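Local coordinates for protein CpuTA1 (Curtobacterium pusillum, PDB 5K3W) that belongs to the class IV aminotransferase family and binds pyridoxal-5'-phosphate as a two-subunit assembly, at residues A[83-97]-A[120-134]. Numbering follows the deposited sequence.
Sequences LDLPEPDAAVWREAV and LTRGIEGEGRPSGWV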
loop_
_atom_site.group_PDB
_atom_site.type_symbol
_atom_site.label_atom_id
_atom_site.label_comp_id
_atom_site.label_asym_id
_atom_site.label_seq_id
_atom_site.Cartn_x
_atom_site.Cartn_y
_atom_site.Cartn_z
ATOM N N LEU A 83 5.606 8.645 -7.486
ATOM C CA LEU A 83 4.195 8.300 -7.619
ATOM C C LEU A 83 3.436 9.236 -8.563
ATOM O O LEU A 83 2.198 9.218 -8.584
ATOM C CB LEU A 83 3.518 8.286 -6.240
ATOM C CG LEU A 83 3.568 6.968 -5.457
ATOM C CD1 LEU A 83 4.964 6.708 -4.950
ATOM C CD2 LEU A 83 2.553 6.931 -4.308
ATOM N N ASP A 84 4.148 10.047 -9.345
ATOM C CA ASP A 84 3.520 11.007 -10.253
ATOM C C ASP A 84 2.567 11.938 -9.507
ATOM O O ASP A 84 1.548 12.369 -10.052
ATOM C CB ASP A 84 2.780 10.311 -11.402
ATOM C CG ASP A 84 3.655 9.344 -12.172
ATOM O OD1 ASP A 84 4.778 9.722 -12.564
ATOM O OD2 ASP A 84 3.217 8.191 -12.384
ATOM N N LEU A 85 2.873 12.246 -8.260
ATOM C CA LEU A 85 2.104 13.293 -7.606
ATOM C C LEU A 85 2.695 14.659 -7.926
ATOM O O LEU A 85 3.856 14.775 -8.344
ATOM C CB LEU A 85 2.085 13.062 -6.095
ATOM C CG LEU A 85 1.285 11.846 -5.622
ATOM C CD1 LEU A 85 1.738 11.405 -4.231
ATOM C CD2 LEU A 85 -0.213 12.147 -5.634
ATOM N N PRO A 86 1.917 15.723 -7.766
ATOM C CA PRO A 86 2.479 17.066 -7.941
ATOM C C PRO A 86 3.504 17.363 -6.859
ATOM O O PRO A 86 3.534 16.746 -5.791
ATOM C CB PRO A 86 1.262 17.990 -7.820
ATOM C CG PRO A 86 0.057 17.078 -7.928
ATOM C CD PRO A 86 0.495 15.757 -7.396
ATOM N N GLU A 87 4.336 18.335 -7.148
ATOM C CA GLU A 87 5.402 18.751 -6.251
ATOM C C GLU A 87 4.843 19.275 -4.927
ATOM O O GLU A 87 4.107 20.273 -4.931
ATOM C CB GLU A 87 6.198 19.834 -6.964
ATOM C CG GLU A 87 7.538 20.189 -6.389
ATOM C CD GLU A 87 8.394 20.935 -7.410
ATOM O OE1 GLU A 87 9.616 21.066 -7.183
ATOM O OE2 GLU A 87 7.846 21.382 -8.444
ATOM N N PRO A 88 5.166 18.660 -3.785
ATOM C CA PRO A 88 4.747 19.249 -2.505
ATOM C C PRO A 88 5.363 20.630 -2.317
ATOM O O PRO A 88 6.542 20.853 -2.601
ATOM C CB PRO A 88 5.252 18.243 -1.455
ATOM C CG PRO A 88 6.282 17.438 -2.139
ATOM C CD PRO A 88 5.949 17.426 -3.598
ATOM N N ASP A 89 4.540 21.567 -1.863
ATOM C CA ASP A 89 4.985 22.936 -1.584
ATOM C C ASP A 89 5.846 22.920 -0.326
ATOM O O ASP A 89 5.330 22.960 0.795
ATOM C CB ASP A 89 3.774 23.848 -1.417
ATOM C CG ASP A 89 4.129 25.328 -1.470
ATOM O OD1 ASP A 89 5.241 25.717 -1.039
ATOM O OD2 ASP A 89 3.272 26.105 -1.943
ATOM N N ALA A 90 7.170 22.852 -0.507
ATOM C CA ALA A 90 8.062 22.621 0.627
ATOM C C ALA A 90 7.882 23.674 1.713
ATOM O O ALA A 90 8.011 23.368 2.903
ATOM C CB ALA A 90 9.520 22.578 0.153
ATOM N N ALA A 91 7.568 24.913 1.324
ATOM C CA ALA A 91 7.449 26.001 2.289
ATOM C C ALA A 91 6.169 25.899 3.106
ATOM O O ALA A 91 6.123 26.388 4.239
ATOM C CB ALA A 91 7.507 27.350 1.571
ATOM N N VAL A 92 5.115 25.310 2.543
ATOM C CA VAL A 92 3.906 25.060 3.320
ATOM C C VAL A 92 4.142 23.922 4.306
ATOM O O VAL A 92 3.806 24.024 5.493
ATOM C CB VAL A 92 2.720 24.754 2.391
ATOM C CG1 VAL A 92 1.497 24.371 3.213
ATOM C CG2 VAL A 92 2.419 25.950 1.507
ATOM N N TRP A 93 4.731 22.822 3.830
ATOM C CA TRP A 93 4.962 21.681 4.705
ATOM C C TRP A 93 5.926 22.034 5.841
ATOM O O TRP A 93 5.698 21.661 7.003
ATOM C CB TRP A 93 5.479 20.502 3.882
ATOM C CG TRP A 93 4.416 19.861 3.057
ATOM C CD1 TRP A 93 4.162 20.076 1.730
ATOM C CD2 TRP A 93 3.448 18.894 3.501
ATOM N NE1 TRP A 93 3.099 19.304 1.323
ATOM C CE2 TRP A 93 2.645 18.566 2.388
ATOM C CE3 TRP A 93 3.194 18.266 4.732
ATOM C CZ2 TRP A 93 1.596 17.636 2.466
ATOM C CZ3 TRP A 93 2.154 17.340 4.814
ATOM C CH2 TRP A 93 1.363 17.037 3.687
ATOM N N ARG A 94 7.001 22.765 5.528
ATOM C CA ARG A 94 7.913 23.211 6.578
ATOM C C ARG A 94 7.165 24.029 7.624
ATOM O O ARG A 94 7.231 23.748 8.826
ATOM C CB ARG A 94 9.055 24.023 5.968
ATOM C CG ARG A 94 10.025 24.568 6.997
ATOM C CD ARG A 94 11.112 25.433 6.370
ATOM N NE ARG A 94 11.823 24.749 5.291
ATOM C CZ ARG A 94 11.807 25.126 4.010
ATOM N NH1 ARG A 94 11.124 26.199 3.624
ATOM N NH2 ARG A 94 12.491 24.434 3.110
ATOM N N GLU A 95 6.426 25.039 7.172
ATOM C CA GLU A 95 5.669 25.869 8.095
ATOM C C GLU A 95 4.668 25.032 8.876
ATOM O O GLU A 95 4.488 25.235 10.085
ATOM C CB GLU A 95 4.975 26.998 7.326
ATOM C CG GLU A 95 5.901 28.183 7.008
ATOM C CD GLU A 95 6.105 29.117 8.210
ATOM O OE1 GLU A 95 5.100 29.668 8.699
ATOM O OE2 GLU A 95 7.255 29.290 8.679
ATOM N N ALA A 96 4.024 24.068 8.204
ATOM C CA ALA A 96 3.024 23.241 8.869
ATOM C C ALA A 96 3.644 22.423 9.993
ATOM O O ALA A 96 3.062 22.311 11.074
ATOM C CB ALA A 96 2.328 22.320 7.865
ATOM N N VAL A 97 4.828 21.849 9.764
ATOM C CA VAL A 97 5.449 21.016 10.789
ATOM C C VAL A 97 5.854 21.857 11.997
ATOM O O VAL A 97 5.647 21.454 13.151
ATOM C CB VAL A 97 6.651 20.256 10.197
ATOM C CG1 VAL A 97 7.476 19.628 11.296
ATOM C CG2 VAL A 97 6.184 19.203 9.182
ATOM N N LEU A 120 0.599 12.764 2.465
ATOM C CA LEU A 120 0.183 13.397 1.221
ATOM C C LEU A 120 -0.407 12.336 0.302
ATOM O O LEU A 120 0.285 11.379 -0.063
ATOM C CB LEU A 120 1.365 14.099 0.546
ATOM C CG LEU A 120 1.168 14.672 -0.867
ATOM C CD1 LEU A 120 0.004 15.621 -0.895
ATOM C CD2 LEU A 120 2.436 15.380 -1.322
ATOM N N THR A 121 -1.667 12.507 -0.084
ATOM C CA THR A 121 -2.351 11.537 -0.938
ATOM C C THR A 121 -2.829 12.192 -2.233
ATOM O O THR A 121 -2.836 13.420 -2.379
ATOM C CB THR A 121 -3.558 10.901 -0.230
ATOM O OG1 THR A 121 -4.663 11.804 -0.301
ATOM C CG2 THR A 121 -3.244 10.596 1.235
ATOM N N ARG A 122 -3.247 11.346 -3.176
ATOM C CA ARG A 122 -3.787 11.819 -4.448
ATOM C C ARG A 122 -5.161 12.461 -4.287
ATOM O O ARG A 122 -5.669 13.038 -5.251
ATOM C CB ARG A 122 -3.840 10.660 -5.469
ATOM C CG ARG A 122 -3.803 11.091 -6.958
ATOM C CD ARG A 122 -3.518 9.912 -7.912
ATOM N NE ARG A 122 -2.400 9.067 -7.477
ATOM C CZ ARG A 122 -1.122 9.239 -7.823
ATOM N NH1 ARG A 122 -0.767 10.229 -8.629
ATOM N NH2 ARG A 122 -0.187 8.422 -7.354
ATOM N N GLY A 123 -5.766 12.382 -3.100
ATOM C CA GLY A 123 -7.000 13.081 -2.802
ATOM C C GLY A 123 -8.240 12.211 -2.943
ATOM O O GLY A 123 -8.198 11.021 -3.275
ATOM N N ILE A 124 -9.369 12.859 -2.655
ATOM C CA ILE A 124 -10.684 12.304 -2.941
ATOM C C ILE A 124 -10.780 11.945 -4.414
ATOM O O ILE A 124 -10.432 12.746 -5.290
ATOM C CB ILE A 124 -11.764 13.321 -2.542
ATOM C CG1 ILE A 124 -11.512 13.816 -1.104
ATOM C CG2 ILE A 124 -13.148 12.721 -2.743
ATOM C CD1 ILE A 124 -12.392 14.974 -0.666
ATOM N N GLU A 125 -11.270 10.740 -4.693
ATOM C CA GLU A 125 -11.245 10.227 -6.056
ATOM C C GLU A 125 -12.227 10.989 -6.942
ATOM O O GLU A 125 -13.322 11.358 -6.508
ATOM C CB GLU A 125 -11.561 8.729 -6.067
ATOM C CG GLU A 125 -11.711 8.147 -7.472
ATOM C CD GLU A 125 -11.362 6.669 -7.551
ATOM O OE1 GLU A 125 -10.610 6.286 -8.476
ATOM O OE2 GLU A 125 -11.833 5.895 -6.689
ATOM N N GLY A 126 -11.822 11.229 -8.192
ATOM C CA GLY A 126 -12.611 12.001 -9.132
ATOM C C GLY A 126 -12.404 13.499 -9.066
ATOM O O GLY A 126 -13.034 14.233 -9.839
ATOM N N GLU A 127 -11.509 13.974 -8.200
ATOM C CA GLU A 127 -11.460 15.371 -7.810
ATOM C C GLU A 127 -10.183 16.090 -8.231
ATOM O O GLU A 127 -10.177 17.325 -8.268
ATOM C CB GLU A 127 -11.635 15.464 -6.288
ATOM C CG GLU A 127 -11.839 16.844 -5.750
ATOM C CD GLU A 127 -12.351 16.826 -4.326
ATOM O OE1 GLU A 127 -11.660 17.374 -3.432
ATOM O OE2 GLU A 127 -13.446 16.255 -4.108
ATOM N N GLY A 128 -9.116 15.359 -8.553
ATOM C CA GLY A 128 -7.867 15.985 -8.968
ATOM C C GLY A 128 -7.250 16.951 -7.970
ATOM O O GLY A 128 -6.567 17.894 -8.384
ATOM N N ARG A 129 -7.447 16.738 -6.669
ATOM C CA ARG A 129 -6.915 17.635 -5.641
ATOM C C ARG A 129 -6.257 16.857 -4.505
ATOM O O ARG A 129 -6.953 16.354 -3.605
ATOM C CB ARG A 129 -8.009 18.534 -5.083
ATOM C CG ARG A 129 -8.550 19.558 -6.059
ATOM C CD ARG A 129 -9.289 20.674 -5.321
ATOM N NE ARG A 129 -10.005 20.161 -4.151
ATOM C CZ ARG A 129 -9.538 20.211 -2.903
ATOM N NH1 ARG A 129 -8.350 20.762 -2.663
ATOM N NH2 ARG A 129 -10.255 19.715 -1.894
ATOM N N PRO A 130 -4.933 16.775 -4.484
ATOM C CA PRO A 130 -4.250 16.036 -3.414
ATOM C C PRO A 130 -4.727 16.455 -2.026
ATOM O O PRO A 130 -5.170 17.584 -1.816
ATOM C CB PRO A 130 -2.776 16.396 -3.631
ATOM C CG PRO A 130 -2.693 16.616 -5.104
ATOM C CD PRO A 130 -3.989 17.289 -5.488
ATOM N N SER A 131 -4.641 15.520 -1.080
ATOM C CA SER A 131 -4.875 15.780 0.333
ATOM C C SER A 131 -3.550 15.771 1.087
ATOM O O SER A 131 -2.576 15.133 0.670
ATOM C CB SER A 131 -5.817 14.737 0.944
ATOM O OG SER A 131 -7.111 14.797 0.367
ATOM N N GLY A 132 -3.538 16.474 2.214
ATOM C CA GLY A 132 -2.344 16.580 3.039
ATOM C C GLY A 132 -2.686 16.800 4.496
ATOM O O GLY A 132 -3.667 17.469 4.829
ATOM N N TRP A 133 -1.861 16.227 5.373
ATOM C CA TRP A 133 -2.023 16.352 6.809
ATOM C C TRP A 133 -0.661 16.306 7.480
ATOM O O TRP A 133 0.284 15.693 6.978
ATOM C CB TRP A 133 -2.890 15.229 7.381
ATOM C CG TRP A 133 -4.299 15.239 6.934
ATOM C CD1 TRP A 133 -5.316 15.966 7.471
ATOM C CD2 TRP A 133 -4.868 14.459 5.879
ATOM N NE1 TRP A 133 -6.490 15.702 6.802
ATOM C CE2 TRP A 133 -6.245 14.779 5.819
ATOM C CE3 TRP A 133 -4.350 13.530 4.971
ATOM C CZ2 TRP A 133 -7.119 14.197 4.887
ATOM C CZ3 TRP A 133 -5.220 12.952 4.038
ATOM C CH2 TRP A 133 -6.590 13.291 4.010
ATOM N N VAL A 134 -0.581 16.938 8.642
ATOM C CA VAL A 134 0.548 16.799 9.551
ATOM C C VAL A 134 -0.030 16.570 10.932
ATOM O O VAL A 134 -0.923 17.312 11.355
ATOM C CB VAL A 134 1.452 18.053 9.567
ATOM C CG1 VAL A 134 2.634 17.852 10.531
ATOM C CG2 VAL A 134 1.943 18.396 8.185
#
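The linker between helices 69-82 and 90-108, with the first turns of the latter, packs here against the beta hairpin of strands 114-121 and 131-138 in the antiparallel sheet of this class IV aminotransferase. At the hairpin end, Arg122 reaches across to the residues that close helix 69-82. Arg122 NH2 and NH1 both bond to Leu83 O, at 2.8 and 3.1 Å. The carbonyl oxygen lies in the guanidinium plane, and the NH2 bond is the straighter (157°). NH1 also makes a weak bond to Asp84 O, at the positive-phi residue of the Schellman motif. Leu85 lies over one face of the guanidinium, with CD2 3.6 Å from Arg122 NH1. The Arg122 chain bends at chi3 (-47°), which turns its end toward these carbonyls. NE forms a salt bridge with Asp53. The Asp84 carboxylate instead pairs with Arg186 and Arg190 of the second subunit.

Further along, Pro86 CG meets Pro130 CG at 4.0 Å, and Pro88 CB touches Leu120 CD2. Trp93 then inserts its six-membered ring between helix and sheet. Trp93 CZ3 approaches Val134 CG2 at 3.5 Å, while Trp133 O lies at the ring edge, near its plane. CZ2 meets Leu120 CB, and Trp93 CH2 sits 3.8 Å from Gly132 CA, where the lack of a side chain leaves room for the indole. NE1 bonds to Pro12 O. Ala96 and Val97 extend the apolar layer onto Val134.

The contact thus has a polar end and an apolar end. At the polar end, one arginine grips Leu83 O, just past the helix end, with two N-H groups and reaches Asp84 O weakly, and Asp53 probably offsets part of its charge; at the other, a buried tryptophan joins helix to sheet, its N-H satisfied by a backbone oxygen.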